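Long-range contact in Mgp-operon protein 3 (Mycoplasma pneumoniae, PDB 6RJ1), which probably acts together with the adhesin P1 in attachment to host cells, as a membrane-bound surface protein of this human pathogen: residues V802-G807 and W863-D868. Numbering follows the deposited sequence.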
ATOM      1  N   VAL A 802      -9.015  13.364  -0.687  1.00 64.48           N
ATOM      2  CA  VAL A 802      -8.083  13.473   0.427  1.00 63.24           C
ATOM      3  C   VAL A 802      -7.840  12.104   1.030  1.00 63.80           C
ATOM      4  O   VAL A 802      -8.662  11.201   0.872  1.00 63.07           O
ATOM      5  CB  VAL A 802      -8.422  14.555   1.501  1.00 67.19           C
ATOM      6  CG1 VAL A 802      -8.550  15.955   0.897  1.00 66.78           C
ATOM      7  CG2 VAL A 802      -9.650  14.183   2.314  1.00 66.96           C
ATOM      8  N   LEU A 803      -6.703  11.953   1.699  1.00 59.33           N
ATOM      9  CA  LEU A 803      -6.323  10.726   2.399  1.00 59.00           C
ATOM     10  C   LEU A 803      -5.370  11.047   3.543  1.00 63.11           C
ATOM     11  O   LEU A 803      -4.659  12.062   3.515  1.00 62.62           O
ATOM     12  CB  LEU A 803      -5.735   9.648   1.458  1.00 58.72           C
ATOM     13  CG  LEU A 803      -4.351   9.902   0.882  1.00 62.23           C
ATOM     14  CD1 LEU A 803      -3.492   8.668   0.978  1.00 61.87           C
ATOM     15  CD2 LEU A 803      -4.432  10.434  -0.528  1.00 63.55           C
ATOM     16  N   LEU A 804      -5.375  10.182   4.552  1.00 59.33           N
ATOM     17  CA  LEU A 804      -4.524  10.329   5.719  1.00 58.50           C
ATOM     18  C   LEU A 804      -3.323   9.414   5.584  1.00 63.37           C
ATOM     19  O   LEU A 804      -3.455   8.253   5.166  1.00 64.29           O
ATOM     20  CB  LEU A 804      -5.338  10.000   6.984  1.00 58.31           C
ATOM     21  CG  LEU A 804      -5.859  11.178   7.841  1.00 62.34           C
ATOM     22  CD1 LEU A 804      -6.453  12.312   7.005  1.00 61.76           C
ATOM     23  CD2 LEU A 804      -6.884  10.700   8.829  1.00 64.00           C
ATOM     24  N   VAL A 805      -2.144   9.966   5.872  1.00 58.72           N
ATOM     25  CA  VAL A 805      -0.850   9.270   5.874  1.00 57.35           C
ATOM     26  C   VAL A 805      -0.174   9.510   7.226  1.00 61.22           C
ATOM     27  O   VAL A 805      -0.663  10.322   8.020  1.00 60.68           O
ATOM     28  CB  VAL A 805       0.077   9.633   4.678  1.00 60.24           C
ATOM     29  CG1 VAL A 805      -0.492   9.118   3.359  1.00 60.27           C
ATOM     30  CG2 VAL A 805       0.376  11.130   4.615  1.00 59.47           C
ATOM     31  N   ARG A 806       0.947   8.825   7.494  1.00 57.26           N
ATOM     32  CA  ARG A 806       1.670   9.022   8.743  1.00 56.29           C
ATOM     33  C   ARG A 806       2.248  10.429   8.781  1.00 62.11           C
ATOM     34  O   ARG A 806       3.019  10.812   7.889  1.00 61.55           O
ATOM     35  CB  ARG A 806       2.771   7.977   8.924  1.00 53.33           C
ATOM     36  CG  ARG A 806       2.259   6.551   8.953  1.00 58.89           C
ATOM     37  CD  ARG A 806       3.348   5.591   9.365  1.00 64.78           C
ATOM     38  NE  ARG A 806       3.646   5.675  10.795  1.00 59.18           N
ATOM     39  CZ  ARG A 806       4.592   4.977  11.405  1.00 68.77           C
ATOM     40  NH1 ARG A 806       5.371   4.157  10.716  1.00 61.34           N
ATOM     41  NH2 ARG A 806       4.774   5.100  12.711  1.00 59.91           N
ATOM     42  N   GLY A 807       1.798  11.206   9.767  1.00 60.48           N
ATOM     43  CA  GLY A 807       2.254  12.571   9.984  1.00 60.88           C
ATOM     44  C   GLY A 807       1.437  13.701   9.401  1.00 67.13           C
ATOM     45  O   GLY A 807       1.648  14.853   9.787  1.00 69.44           O
ATOM     46  N   TRP A 863     -14.609  16.712   5.111  1.00 72.16           N
ATOM     47  CA  TRP A 863     -14.422  15.282   5.254  1.00 71.39           C
ATOM     48  C   TRP A 863     -14.368  14.975   6.755  1.00 73.54           C
ATOM     49  O   TRP A 863     -13.786  15.751   7.527  1.00 72.61           O
ATOM     50  CB  TRP A 863     -13.101  14.848   4.609  1.00 70.45           C
ATOM     51  CG  TRP A 863     -13.062  14.883   3.111  1.00 71.57           C
ATOM     52  CD1 TRP A 863     -13.286  13.835   2.266  1.00 74.50           C
ATOM     53  CD2 TRP A 863     -12.608  15.970   2.290  1.00 71.48           C
ATOM     54  NE1 TRP A 863     -13.038  14.212   0.966  1.00 73.94           N
ATOM     55  CE2 TRP A 863     -12.612  15.515   0.951  1.00 75.36           C
ATOM     56  CE3 TRP A 863     -12.186  17.288   2.558  1.00 72.72           C
ATOM     57  CZ2 TRP A 863     -12.236  16.336  -0.121  1.00 74.62           C
ATOM     58  CZ3 TRP A 863     -11.827  18.105   1.493  1.00 74.25           C
ATOM     59  CH2 TRP A 863     -11.846  17.627   0.173  1.00 74.94           C
ATOM     60  N   PHE A 864     -14.969  13.845   7.162  1.00 68.60           N
ATOM     61  CA  PHE A 864     -14.965  13.388   8.547  1.00 67.48           C
ATOM     62  C   PHE A 864     -14.424  11.974   8.617  1.00 68.63           C
ATOM     63  O   PHE A 864     -14.978  11.070   7.990  1.00 68.07           O
ATOM     64  CB  PHE A 864     -16.360  13.512   9.181  1.00 69.51           C
ATOM     65  CG  PHE A 864     -16.862  14.932   9.281  1.00 71.55           C
ATOM     66  CD1 PHE A 864     -16.415  15.777  10.291  1.00 74.86           C
ATOM     67  CD2 PHE A 864     -17.790  15.424   8.370  1.00 74.29           C
ATOM     68  CE1 PHE A 864     -16.873  17.094  10.376  1.00 76.35           C
ATOM     69  CE2 PHE A 864     -18.247  16.742   8.455  1.00 77.26           C
ATOM     70  CZ  PHE A 864     -17.787  17.569   9.459  1.00 75.63           C
ATOM     71  N   TYR A 865     -13.305  11.798   9.337  1.00 64.40           N
ATOM     72  CA  TYR A 865     -12.611  10.517   9.516  1.00 63.77           C
ATOM     73  C   TYR A 865     -12.897   9.956  10.896  1.00 69.42           C
ATOM     74  O   TYR A 865     -12.472  10.539  11.897  1.00 68.85           O
ATOM     75  CB  TYR A 865     -11.103  10.684   9.305  1.00 63.87           C
ATOM     76  CG  TYR A 865     -10.704  10.839   7.857  1.00 64.32           C
ATOM     77  CD1 TYR A 865     -10.854  12.061   7.197  1.00 66.34           C
ATOM     78  CD2 TYR A 865     -10.160   9.773   7.146  1.00 63.99           C
ATOM     79  CE1 TYR A 865     -10.506  12.202   5.851  1.00 67.93           C
ATOM     80  CE2 TYR A 865      -9.792   9.907   5.809  1.00 64.63           C
ATOM     81  CZ  TYR A 865      -9.969  11.123   5.163  1.00 72.73           C
ATOM     82  OH  TYR A 865      -9.616  11.252   3.842  1.00 70.27           O
ATOM     83  N   THR A 866     -13.645   8.845  10.945  1.00 66.59           N
ATOM     84  CA  THR A 866     -14.010   8.189  12.191  1.00 66.40           C
ATOM     85  C   THR A 866     -13.040   7.058  12.489  1.00 70.31           C
ATOM     86  O   THR A 866     -12.794   6.204  11.641  1.00 70.45           O
ATOM     87  CB  THR A 866     -15.482   7.773  12.175  1.00 75.44           C
ATOM     88  OG1 THR A 866     -16.281   8.914  11.843  1.00 77.86           O
ATOM     89  CG2 THR A 866     -15.944   7.205  13.506  1.00 70.65           C
ATOM     90  N   PHE A 867     -12.478   7.079  13.693  1.00 66.35           N
ATOM     91  CA  PHE A 867     -11.526   6.083  14.178  1.00 65.97           C
ATOM     92  C   PHE A 867     -12.115   5.345  15.368  1.00 69.91           C
ATOM     93  O   PHE A 867     -12.524   5.974  16.344  1.00 69.35           O
ATOM     94  CB  PHE A 867     -10.217   6.771  14.576  1.00 67.68           C
ATOM     95  CG  PHE A 867      -9.460   7.298  13.382  1.00 69.04           C
ATOM     96  CD1 PHE A 867      -8.539   6.496  12.716  1.00 71.00           C
ATOM     97  CD2 PHE A 867      -9.667   8.596  12.921  1.00 70.13           C
ATOM     98  CE1 PHE A 867      -7.845   6.976  11.608  1.00 71.17           C
ATOM     99  CE2 PHE A 867      -8.971   9.072  11.810  1.00 72.41           C
ATOM    100  CZ  PHE A 867      -8.079   8.251  11.154  1.00 70.20           C
ATOM    101  N   ASP A 868     -12.145   4.019  15.292  1.00 66.48           N
ATOM    102  CA  ASP A 868     -12.711   3.146  16.314  1.00 66.47           C
ATOM    103  C   ASP A 868     -11.595   2.346  16.982  1.00 71.10           C
ATOM    104  O   ASP A 868     -10.931   1.567  16.306  1.00 71.02           O
ATOM    105  CB  ASP A 868     -13.724   2.199  15.636  1.00 68.61           C
ATOM    106  CG  ASP A 868     -14.723   1.476  16.522  1.00 84.14           C
ATOM    107  OD1 ASP A 868     -14.388   1.199  17.703  1.00 86.17           O
ATOM    108  OD2 ASP A 868     -15.834   1.159  16.026  1.00 90.37           O
TER
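Val802 and Leu804 face Trp863, Tyr865 and Phe867 across two strands that run the same way at 36°, their axes 9.6 Å apart at closest approach, too far for backbone pairing. The register matches alternate residues: Val802 CA lies 8.2 Å from Trp863 CA, and Leu804 CA 8.9 Å from Tyr865 CA. Val802 and Trp863 approach head-on, and a CH-pi contact results: Val802 CG2 sits over the indole face, 3.4 Å from the centroid of the five-membered ring and 6° off its normal. The other methyl, Val802 CG1, reaches the benzo half of the same ring, 3.8 Å from Trp863 CH2. Val802 CG2 also borders the hydroxyl-bearing edge of the Tyr865 ring. The side chains of Leu804 and Tyr865 run alongside one another with opposite headings, which brings Leu804 CD1 over the centre of the phenol face, 4.1 Å from the ring centroid, in a second CH-pi contact. Leu804 CD2 touches the Tyr865 ring as well and bridges to the edge of Phe867, in its plane, 3.6 Å from Phe867 CZ. In all three aromatics CG is anti to the carbonyl carbon (chi1 -75° in Tyr865), and the alternation of the strand together with this shared torsion lines the rings up. Tyr865 OH comes near Val802 O at a poor angle; its hydrogen bond goes to Gly781 O, on the strand paired with 799-805, tying the ring's polar end to the facing sheet. Val893 of strand 888-896 touches both Val802 and Tyr865. Strands 799-805 and 862-868 belong to two successive antiparallel sheets, and this buried packing of sheet on sheet, with no hydrogen bond between the two strands, is consistent with neighbouring blades of a beta-propeller.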